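Local coordinates for protein amine Dehydrogenase (Pseudomonas putida, PDB 1JMX) that probably serves as the dihaem subunit of a quinohaemoprotein amine dehydrogenase, carrying electrons from amine oxidation through two covalently bound c-type haems, at residues G14-E19 against A42-M47; A185-M190 against A288-F293; E396-D401 against P406-Y411. All coordinates share one frame; numbering follows the deposited sequence.

Contact 1. Residues G14-E19 against A42-M47; sequences GCHIPE and ARMQVM. With HEC (heme c), chain F.
H16 and M44 meet through a haem iron, one axial ligand coming from each segment. The first segment is the end of the CXXCH motif that marks a c-type cytochrome. G14 turns the chain with a positive phi, and C15 follows with its thioether: SG is bonded to HEC CAC at 1.8 Å, while C12 supplies the other covalent link. In H16, CG lies beside the backbone N (chi1 -69°), and the imidazole stands up to the haem with NE2 bound to the iron at 2.0 Å. Its other nitrogen, ND1, is hydrogen-bonded to the carbonyl of S25, and I17 N bonds to the same serine's OG, so the loop that carries the ring is fixed too.

On the far face, helix 34-48 presents M44. Its chain bends at chi2 and chi3, bringing M44 SD to the iron, HEC FE, at 2.5 Å. The same bends lay M44 CE over the porphyrin, 3.3 Å from HEC NA. The preceding R43 reaches the propionates, with NH1 giving HEC O1D a nearly straight bond of 2.9 Å and NH2 giving HEC O2D one of 3.1 Å. R43 also binds the second haem.

Histidine and methionine thus complete a six-coordinate iron, as in many electron-transfer cytochromes c. The S25 bond probably polarises the imidazole, and R43 is likely to offset propionate charge between the two haems.

Contact 2. Residues A185-M190 against A288-F293; sequences AFSGHM and AVQPAF
The hydroxyl of S187 is swung opposite its own backbone N (chi1 -180°), which aims OG at strand 288-290. There Q290 starts with CG beside the backbone N (chi1 -52°) and then runs out straight, putting its amide next to that hydroxyl. S187 OG and Q290 NE2 come within 2.9 Å of each other. A288, on the same side of its strand as Q290, adds its methyl: A288 CB lies 3.5 Å from S187 OG, so the hydroxyl is approached by an amide nitrogen and by a carbon. G188 is farther from the amide, its O being 4.1 Å from Q290 NE2.

The strands do not pair. Their axes pass 8.6 Å apart at 55°, and even the nearest alpha carbons, those of S187 and A288, are 6.8 Å apart. The meeting is one of side chains between two separate sheets. Strand 182-190 opens the closed eight-stranded antiparallel barrel, whereas strand 285-295 belongs to the next sheet, in the family's domain III. V289 points away from the barrel and packs on I302, L304, V357 and L359 of its own sheet, while V305 lies against both S187 and Q290.

The polar end of Q290 is held chiefly by the neighbouring barrel strand 194-204, where OE1 accepts from R197 NE and NE2 donates to V196 O. With a donor at one end and an acceptor at the other, the amide is fixed in its flip, and its NH2 rather than its oxygen is presented to S187. One glutamine therefore lends the apposition of barrel and sheet a directional polar link, at a place where the strands themselves exchange no backbone bonds.

Contact 3. Residues E396-D401 against P406-Y411; sequences EAWGKD and PLRIGY
Strands 391-400 and 406-420 form an antiparallel β hairpin in the family's domain IV, and E396-D401 faces P406-Y411 near its turn. G399 and L407 are a hydrogen-bonded pair, with G399 N to L407 O and L407 N to G399 O both 2.8 Å. Beyond the non-hydrogen-bonded pair W398-R408, a β bulge at I409-G410 lies opposite A397, which takes I409 N on its carbonyl (2.9 Å) and gives its own N-H to G410 O. I409 CB also packs on A397 CB.

One face of the hairpin carries E396, W398, R408 and Y411. R408, with CG opposite its backbone N (chi1 -176°), passes obliquely across one face of the indole; its CB sits over the six-membered ring, 3.7 Å from the centroid, a CH-pi contact. Farther on, NH1 forms a salt bridge with E396 OE2, its hydrogen bond bent and weak and the two groups' planes 68° apart. The other carboxylate oxygen, E396 OE1, is met from above its plane by W398 NE1 at 2.8 Å. Water 1 donates to E396 OE2 and joins it to Y411 OH. With a leucine in place of W398, E396 OE1 would probably lose this donor and the aliphatic stem of R408 its flat support.

E396 is thus shared by an indole N-H, a guanidinium and a water, a network likely to favour its ionised form.

How the contacts relate
From the N terminus, the chain first closes a loop of 22 residues at contact 1, within the haem-binding region. Contact 2 comes next, bridging 97 intervening residues, mostly strand, to bring the barrel against the following sheet. Contact 3 closes only the short turn of a hairpin. The three follow in series, neither nested nor crossed. Contact 1 stands apart, its centre 46 Å from that of contact 2 and 54 Å from that of contact 3. Contacts 2 and 3, 17 Å between centres, touch: F293 CB packs 3.5 Å from I409 O, and H189 meets the Y411 ring. Barrel, middle sheet and hairpin therefore converge there.

Contact 1. Residues G14-E19 against A42-M47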
loop_
_atom_site.group_PDB
_atom_site.type_symbol
_atom_site.label_atom_id
_atom_site.label_comp_id
_atom_site.label_asym_id
_atom_site.label_seq_id
_atom_site.Cartn_x
_atom_site.Cartn_y
_atom_site.Cartn_z
ATOM N N GLY A 14 -31.016 -8.101 8.975
ATOM C CA GLY A 14 -31.428 -7.803 7.616
ATOM C C GLY A 14 -30.361 -8.330 6.673
ATOM O O GLY A 14 -30.683 -8.820 5.598
ATOM N N CYS A 15 -29.091 -8.163 7.050
ATOM C CA CYS A 15 -27.962 -8.675 6.269
ATOM C C CYS A 15 -27.315 -9.749 7.129
ATOM O O CYS A 15 -26.820 -10.758 6.632
ATOM C CB CYS A 15 -26.955 -7.579 5.957
ATOM S SG CYS A 15 -27.521 -6.409 4.744
ATOM N N HIS A 16 -27.343 -9.528 8.436
ATOM C CA HIS A 16 -26.793 -10.481 9.380
ATOM C C HIS A 16 -27.950 -11.169 10.066
ATOM O O HIS A 16 -28.874 -10.525 10.557
ATOM C CB HIS A 16 -25.868 -9.787 10.363
ATOM C CG HIS A 16 -24.611 -9.298 9.725
ATOM N ND1 HIS A 16 -23.538 -10.125 9.478
ATOM C CD2 HIS A 16 -24.281 -8.088 9.216
ATOM C CE1 HIS A 16 -22.601 -9.446 8.844
ATOM N NE2 HIS A 16 -23.026 -8.207 8.672
ATOM N N ILE A 17 -27.907 -12.490 10.056
ATOM C CA ILE A 17 -28.979 -13.275 10.624
ATOM C C ILE A 17 -28.885 -13.488 12.129
ATOM O O ILE A 17 -27.821 -13.790 12.667
ATOM C CB ILE A 17 -29.171 -14.638 9.852
ATOM C CG1 ILE A 17 -28.456 -15.790 10.551
ATOM C CG2 ILE A 17 -28.657 -14.531 8.401
ATOM C CD1 ILE A 17 -29.414 -16.776 11.196
ATOM N N PRO A 18 -30.006 -13.279 12.833
ATOM C CA PRO A 18 -30.099 -13.445 14.282
ATOM C C PRO A 18 -29.913 -14.925 14.590
ATOM O O PRO A 18 -30.495 -15.775 13.916
ATOM C CB PRO A 18 -31.535 -13.016 14.584
ATOM C CG PRO A 18 -31.874 -12.090 13.457
ATOM C CD PRO A 18 -31.281 -12.796 12.280
ATOM N N GLU A 19 -29.084 -15.231 15.582
ATOM C CA GLU A 19 -28.830 -16.615 15.957
ATOM C C GLU A 19 -29.269 -16.903 17.383
ATOM O O GLU A 19 -29.117 -18.025 17.868
ATOM C CB GLU A 19 -27.347 -16.941 15.800
ATOM C CG GLU A 19 -26.848 -16.850 14.377
ATOM C CD GLU A 19 -25.343 -16.991 14.266
ATOM O OE1 GLU A 19 -24.876 -17.515 13.233
ATOM O OE2 GLU A 19 -24.625 -16.568 15.200
ATOM N N ALA A 42 -16.977 0.387 9.363
ATOM C CA ALA A 42 -16.693 1.364 8.323
ATOM C C ALA A 42 -16.771 0.683 6.954
ATOM O O ALA A 42 -17.169 1.308 5.976
ATOM C CB ALA A 42 -15.327 1.970 8.527
ATOM N N ARG A 43 -16.380 -0.588 6.883
ATOM C CA ARG A 43 -16.448 -1.327 5.623
ATOM C C ARG A 43 -17.904 -1.534 5.249
ATOM O O ARG A 43 -18.251 -1.516 4.080
ATOM C CB ARG A 43 -15.748 -2.688 5.715
ATOM C CG ARG A 43 -14.232 -2.611 5.788
ATOM C CD ARG A 43 -13.547 -3.864 5.257
ATOM N NE ARG A 43 -13.904 -5.085 5.976
ATOM C CZ ARG A 43 -14.868 -5.915 5.598
ATOM N NH1 ARG A 43 -15.583 -5.653 4.514
ATOM N NH2 ARG A 43 -15.080 -7.033 6.267
ATOM N N MET A 44 -18.749 -1.728 6.256
ATOM C CA MET A 44 -20.169 -1.926 6.030
ATOM C C MET A 44 -20.789 -0.693 5.384
ATOM O O MET A 44 -21.673 -0.810 4.533
ATOM C CB MET A 44 -20.884 -2.242 7.341
ATOM C CG MET A 44 -20.412 -3.497 8.013
ATOM S SD MET A 44 -20.499 -4.926 6.932
ATOM C CE MET A 44 -18.714 -5.394 6.787
ATOM N N GLN A 45 -20.299 0.485 5.769
ATOM C CA GLN A 45 -20.804 1.748 5.239
ATOM C C GLN A 45 -20.319 2.026 3.832
ATOM O O GLN A 45 -21.096 2.378 2.956
ATOM C CB GLN A 45 -20.369 2.902 6.124
ATOM C CG GLN A 45 -20.851 2.828 7.545
ATOM C CD GLN A 45 -20.091 3.782 8.412
ATOM O OE1 GLN A 45 -19.151 3.392 9.096
ATOM N NE2 GLN A 45 -20.450 5.055 8.344
ATOM N N VAL A 46 -19.021 1.872 3.634
ATOM C CA VAL A 46 -18.382 2.122 2.350
ATOM C C VAL A 46 -18.730 1.088 1.273
ATOM O O VAL A 46 -19.082 1.446 0.152
ATOM C CB VAL A 46 -16.834 2.234 2.551
ATOM C CG1 VAL A 46 -16.088 2.045 1.254
ATOM C CG2 VAL A 46 -16.490 3.580 3.161
ATOM N N MET A 47 -18.684 -0.187 1.644
ATOM C CA MET A 47 -18.947 -1.279 0.715
ATOM C C MET A 47 -20.388 -1.728 0.592
ATOM O O MET A 47 -20.861 -1.974 -0.512
ATOM C CB MET A 47 -18.103 -2.499 1.087
ATOM C CG MET A 47 -16.609 -2.260 1.041
ATOM S SD MET A 47 -15.629 -3.702 1.498
ATOM C CE MET A 47 -13.972 -2.973 1.394
HETATM FE FE HEC F . -21.852 -6.731 7.899
HETATM C CHA HEC F . -19.581 -8.968 6.802
HETATM C CHB HEC F . -20.307 -6.622 10.905
HETATM C CHC HEC F . -24.169 -4.483 9.011
HETATM C CHD HEC F . -23.433 -6.845 4.856
HETATM N NA HEC F . -20.284 -7.606 8.682
HETATM C C1A HEC F . -19.441 -8.514 8.096
HETATM C C2A HEC F . -18.392 -8.932 9.017
HETATM C C3A HEC F . -18.604 -8.268 10.164
HETATM C C4A HEC F . -19.776 -7.445 9.958
HETATM C CMA HEC F . -17.772 -8.371 11.427
HETATM C CAA HEC F . -17.289 -9.921 8.715
HETATM C CBA HEC F . -16.043 -9.166 8.310
HETATM C CGA HEC F . -14.875 -10.074 7.979
HETATM O O1A HEC F . -15.010 -11.307 8.056
HETATM O O2A HEC F . -13.802 -9.541 7.637
HETATM N NB HEC F . -22.169 -5.762 9.577
HETATM C C1B HEC F . -21.420 -5.828 10.755
HETATM C C2B HEC F . -21.930 -5.005 11.799
HETATM C C3B HEC F . -23.037 -4.405 11.267
HETATM C C4B HEC F . -23.175 -4.865 9.893
HETATM C CMB HEC F . -21.343 -4.856 13.219
HETATM C CAB HEC F . -23.918 -3.450 12.048
HETATM C CBB HEC F . -23.526 -1.971 12.123
HETATM N NC HEC F . -23.451 -5.853 7.101
HETATM C C1C HEC F . -24.302 -4.940 7.710
HETATM C C2C HEC F . -25.357 -4.518 6.822
HETATM C C3C HEC F . -25.171 -5.176 5.674
HETATM C C4C HEC F . -23.973 -6.005 5.835
HETATM C CMC HEC F . -26.467 -3.524 7.165
HETATM C CAC HEC F . -26.195 -5.223 4.550
HETATM C CBC HEC F . -26.254 -4.160 3.471
HETATM N ND HEC F . -21.571 -7.697 6.181
HETATM C C1D HEC F . -22.304 -7.639 5.016
HETATM C C2D HEC F . -21.748 -8.517 3.978
HETATM C C3D HEC F . -20.661 -9.099 4.561
HETATM C C4D HEC F . -20.573 -8.590 5.898
HETATM C CMD HEC F . -22.284 -8.723 2.556
HETATM C CAD HEC F . -19.682 -10.107 3.962
HETATM C CBD HEC F . -18.538 -9.522 3.148
HETATM C CGD HEC F . -17.682 -8.556 3.931
HETATM O O1D HEC F . -17.766 -7.350 3.691
HETATM O O2D HEC F . -16.912 -8.994 4.798
#

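Contact 2. Residues A185-M190 against A288-F293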
loop_
_atom_site.group_PDB
_atom_site.type_symbol
_atom_site.label_atom_id
_atom_site.label_comp_id
_atom_site.label_asym_id
_atom_site.label_seq_id
_atom_site.Cartn_x
_atom_site.Cartn_y
_atom_site.Cartn_z
ATOM N N ALA A 185 2.302 9.486 37.210
ATOM C CA ALA A 185 3.591 10.061 36.840
ATOM C C ALA A 185 3.998 9.458 35.508
ATOM O O ALA A 185 3.993 8.237 35.354
ATOM C CB ALA A 185 4.643 9.736 37.901
ATOM N N PHE A 186 4.328 10.296 34.535
ATOM C CA PHE A 186 4.736 9.776 33.240
ATOM C C PHE A 186 6.102 10.254 32.747
ATOM O O PHE A 186 6.622 11.299 33.157
ATOM C CB PHE A 186 3.651 10.019 32.170
ATOM C CG PHE A 186 3.517 11.455 31.732
ATOM C CD1 PHE A 186 2.534 12.273 32.277
ATOM C CD2 PHE A 186 4.364 11.985 30.758
ATOM C CE1 PHE A 186 2.390 13.598 31.860
ATOM C CE2 PHE A 186 4.229 13.308 30.336
ATOM C CZ PHE A 186 3.239 14.117 30.888
ATOM N N SER A 187 6.663 9.454 31.849
ATOM C CA SER A 187 7.947 9.716 31.230
ATOM C C SER A 187 7.791 9.270 29.783
ATOM O O SER A 187 7.056 8.330 29.490
ATOM C CB SER A 187 9.038 8.895 31.915
ATOM O OG SER A 187 10.293 9.149 31.325
ATOM N N GLY A 188 8.476 9.952 28.880
ATOM C CA GLY A 188 8.392 9.603 27.480
ATOM C C GLY A 188 9.475 10.279 26.668
ATOM O O GLY A 188 10.251 11.079 27.192
ATOM N N HIS A 189 9.517 9.968 25.378
ATOM C CA HIS A 189 10.509 10.538 24.489
ATOM C C HIS A 189 9.972 10.707 23.078
ATOM O O HIS A 189 9.393 9.781 22.511
ATOM C CB HIS A 189 11.747 9.642 24.443
ATOM C CG HIS A 189 12.873 10.213 23.640
ATOM N ND1 HIS A 189 12.929 10.121 22.266
ATOM C CD2 HIS A 189 13.968 10.916 24.014
ATOM C CE1 HIS A 189 14.004 10.747 21.828
ATOM N NE2 HIS A 189 14.652 11.238 22.868
ATOM N N MET A 190 10.156 11.895 22.521
ATOM C CA MET A 190 9.728 12.162 21.161
ATOM C C MET A 190 10.974 12.232 20.275
ATOM O O MET A 190 11.884 13.015 20.537
ATOM C CB MET A 190 8.950 13.474 21.080
ATOM C CG MET A 190 8.366 13.748 19.701
ATOM S SD MET A 190 7.495 15.314 19.594
ATOM C CE MET A 190 5.853 14.802 20.001
ATOM N N ALA A 288 12.364 6.767 35.011
ATOM C CA ALA A 288 13.504 7.060 34.155
ATOM C C ALA A 288 14.482 8.109 34.702
ATOM O O ALA A 288 14.201 8.788 35.689
ATOM C CB ALA A 288 12.995 7.498 32.783
ATOM N N VAL A 289 15.649 8.184 34.063
ATOM C CA VAL A 289 16.694 9.144 34.388
ATOM C C VAL A 289 16.723 9.980 33.114
ATOM O O VAL A 289 16.731 9.424 32.016
ATOM C CB VAL A 289 18.085 8.463 34.550
ATOM C CG1 VAL A 289 19.075 9.421 35.184
ATOM C CG2 VAL A 289 17.977 7.201 35.365
ATOM N N GLN A 290 16.703 11.301 33.241
ATOM C CA GLN A 290 16.718 12.168 32.067
ATOM C C GLN A 290 17.730 13.299 32.246
ATOM O O GLN A 290 17.487 14.231 32.999
ATOM C CB GLN A 290 15.321 12.763 31.826
ATOM C CG GLN A 290 14.184 11.735 31.771
ATOM C CD GLN A 290 12.843 12.351 31.408
ATOM O OE1 GLN A 290 12.643 13.551 31.546
ATOM N NE2 GLN A 290 11.923 11.527 30.927
ATOM N N PRO A 291 18.867 13.250 31.529
ATOM C CA PRO A 291 19.319 12.244 30.559
ATOM C C PRO A 291 19.735 10.953 31.232
ATOM O O PRO A 291 19.918 10.910 32.449
ATOM C CB PRO A 291 20.543 12.904 29.921
ATOM C CG PRO A 291 20.332 14.373 30.164
ATOM C CD PRO A 291 19.805 14.385 31.559
ATOM N N ALA A 292 19.926 9.917 30.419
ATOM C CA ALA A 292 20.338 8.611 30.910
ATOM C C ALA A 292 21.829 8.365 30.664
ATOM O O ALA A 292 22.279 7.223 30.607
ATOM C CB ALA A 292 19.504 7.522 30.258
ATOM N N PHE A 293 22.585 9.446 30.507
ATOM C CA PHE A 293 24.023 9.356 30.287
ATOM C C PHE A 293 24.741 10.555 30.903
ATOM O O PHE A 293 24.170 11.646 31.015
ATOM C CB PHE A 293 24.347 9.263 28.787
ATOM C CG PHE A 293 23.813 10.412 27.973
ATOM C CD1 PHE A 293 24.537 11.594 27.845
ATOM C CD2 PHE A 293 22.582 10.310 27.325
ATOM C CE1 PHE A 293 24.043 12.659 27.085
ATOM C CE2 PHE A 293 22.084 11.366 26.566
ATOM C CZ PHE A 293 22.817 12.541 26.448
#

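Contact 3. Residues E396-D401 against P406-Y411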
loop_
_atom_site.group_PDB
_atom_site.type_symbol
_atom_site.label_atom_id
_atom_site.label_comp_id
_atom_site.label_asym_id
_atom_site.label_seq_id
_atom_site.Cartn_x
_atom_site.Cartn_y
_atom_site.Cartn_z
ATOM N N GLU A 396 22.083 7.503 17.921
ATOM C CA GLU A 396 22.365 6.625 19.048
ATOM C C GLU A 396 23.855 6.318 19.211
ATOM O O GLU A 396 24.459 5.660 18.375
ATOM C CB GLU A 396 21.571 5.338 18.886
ATOM C CG GLU A 396 21.817 4.299 19.941
ATOM C CD GLU A 396 21.217 2.980 19.543
ATOM O OE1 GLU A 396 21.659 2.419 18.522
ATOM O OE2 GLU A 396 20.283 2.514 20.221
ATOM N N ALA A 397 24.418 6.772 20.327
ATOM C CA ALA A 397 25.836 6.600 20.636
ATOM C C ALA A 397 26.181 5.307 21.360
ATOM O O ALA A 397 25.450 4.863 22.238
ATOM C CB ALA A 397 26.334 7.790 21.437
ATOM N N TRP A 398 27.320 4.730 20.983
ATOM C CA TRP A 398 27.824 3.497 21.578
ATOM C C TRP A 398 29.303 3.616 21.903
ATOM O O TRP A 398 30.078 4.201 21.151
ATOM C CB TRP A 398 27.648 2.304 20.637
ATOM C CG TRP A 398 26.241 1.940 20.393
ATOM C CD1 TRP A 398 25.363 2.589 19.580
ATOM C CD2 TRP A 398 25.523 0.849 20.978
ATOM N NE1 TRP A 398 24.141 1.975 19.622
ATOM C CE2 TRP A 398 24.205 0.901 20.471
ATOM C CE3 TRP A 398 25.865 -0.171 21.883
ATOM C CZ2 TRP A 398 23.222 -0.026 20.834
ATOM C CZ3 TRP A 398 24.883 -1.100 22.249
ATOM C CH2 TRP A 398 23.576 -1.017 21.721
ATOM N N GLY A 399 29.691 2.998 23.007
ATOM C CA GLY A 399 31.079 3.014 23.422
ATOM C C GLY A 399 31.392 1.678 24.049
ATOM O O GLY A 399 30.778 0.660 23.716
ATOM N N LYS A 400 32.353 1.668 24.955
ATOM C CA LYS A 400 32.722 0.443 25.636
ATOM C C LYS A 400 32.910 0.739 27.100
ATOM O O LYS A 400 33.412 1.805 27.465
ATOM C CB LYS A 400 34.009 -0.148 25.051
ATOM C CG LYS A 400 33.814 -0.864 23.724
ATOM C CD LYS A 400 35.016 -1.717 23.399
ATOM C CE LYS A 400 34.744 -2.636 22.204
ATOM N NZ LYS A 400 34.514 -1.894 20.935
ATOM N N ASP A 401 32.469 -0.181 27.946
ATOM C CA ASP A 401 32.623 0.018 29.373
ATOM C C ASP A 401 34.004 -0.452 29.859
ATOM O O ASP A 401 34.853 -0.871 29.047
ATOM C CB ASP A 401 31.483 -0.662 30.135
ATOM C CG ASP A 401 31.447 -2.152 29.936
ATOM O OD1 ASP A 401 32.384 -2.724 29.350
ATOM O OD2 ASP A 401 30.467 -2.760 30.399
ATOM N N PRO A 406 30.379 -3.668 24.926
ATOM C CA PRO A 406 29.651 -2.548 24.320
ATOM C C PRO A 406 28.746 -1.842 25.331
ATOM O O PRO A 406 28.101 -2.477 26.176
ATOM C CB PRO A 406 28.854 -3.227 23.207
ATOM C CG PRO A 406 29.757 -4.337 22.795
ATOM C CD PRO A 406 30.186 -4.893 24.128
ATOM N N LEU A 407 28.680 -0.526 25.209
ATOM C CA LEU A 407 27.905 0.300 26.117
ATOM C C LEU A 407 27.028 1.237 25.292
ATOM O O LEU A 407 27.541 1.997 24.477
ATOM C CB LEU A 407 28.886 1.138 26.951
ATOM C CG LEU A 407 28.625 1.794 28.313
ATOM C CD1 LEU A 407 29.277 3.180 28.296
ATOM C CD2 LEU A 407 27.156 1.898 28.662
ATOM N N ARG A 408 25.710 1.139 25.447
ATOM C CA ARG A 408 24.827 2.053 24.735
ATOM C C ARG A 408 24.738 3.298 25.620
ATOM O O ARG A 408 24.247 3.235 26.747
ATOM C CB ARG A 408 23.432 1.457 24.508
ATOM C CG ARG A 408 22.531 2.383 23.664
ATOM C CD ARG A 408 21.198 1.743 23.301
ATOM N NE ARG A 408 20.053 2.410 23.926
ATOM C CZ ARG A 408 19.396 3.444 23.404
ATOM N NH1 ARG A 408 19.763 3.950 22.236
ATOM N NH2 ARG A 408 18.385 3.997 24.059
ATOM N N ILE A 409 25.305 4.397 25.136
ATOM C CA ILE A 409 25.302 5.650 25.868
ATOM C C ILE A 409 23.897 6.237 25.888
ATOM O O ILE A 409 23.331 6.471 26.954
ATOM C CB ILE A 409 26.291 6.684 25.243
ATOM C CG1 ILE A 409 27.750 6.322 25.558
ATOM C CG2 ILE A 409 26.037 8.067 25.804
ATOM C CD1 ILE A 409 28.222 5.021 25.012
ATOM N N GLY A 410 23.348 6.479 24.699
ATOM C CA GLY A 410 22.017 7.045 24.590
ATOM C C GLY A 410 21.905 7.845 23.313
ATOM O O GLY A 410 22.648 7.614 22.366
ATOM N N TYR A 411 20.972 8.787 23.277
ATOM C CA TYR A 411 20.778 9.623 22.098
ATOM C C TYR A 411 21.519 10.938 22.294
ATOM O O TYR A 411 21.075 11.789 23.066
ATOM C CB TYR A 411 19.290 9.894 21.874
ATOM C CG TYR A 411 18.478 8.668 21.511
ATOM C CD1 TYR A 411 17.220 8.450 22.076
ATOM C CD2 TYR A 411 18.943 7.751 20.566
ATOM C CE1 TYR A 411 16.444 7.354 21.708
ATOM C CE2 TYR A 411 18.175 6.651 20.187
ATOM C CZ TYR A 411 16.928 6.460 20.764
ATOM O OH TYR A 411 16.169 5.368 20.412
HETATM O O HOH W 1 17.538 2.884 20.154
#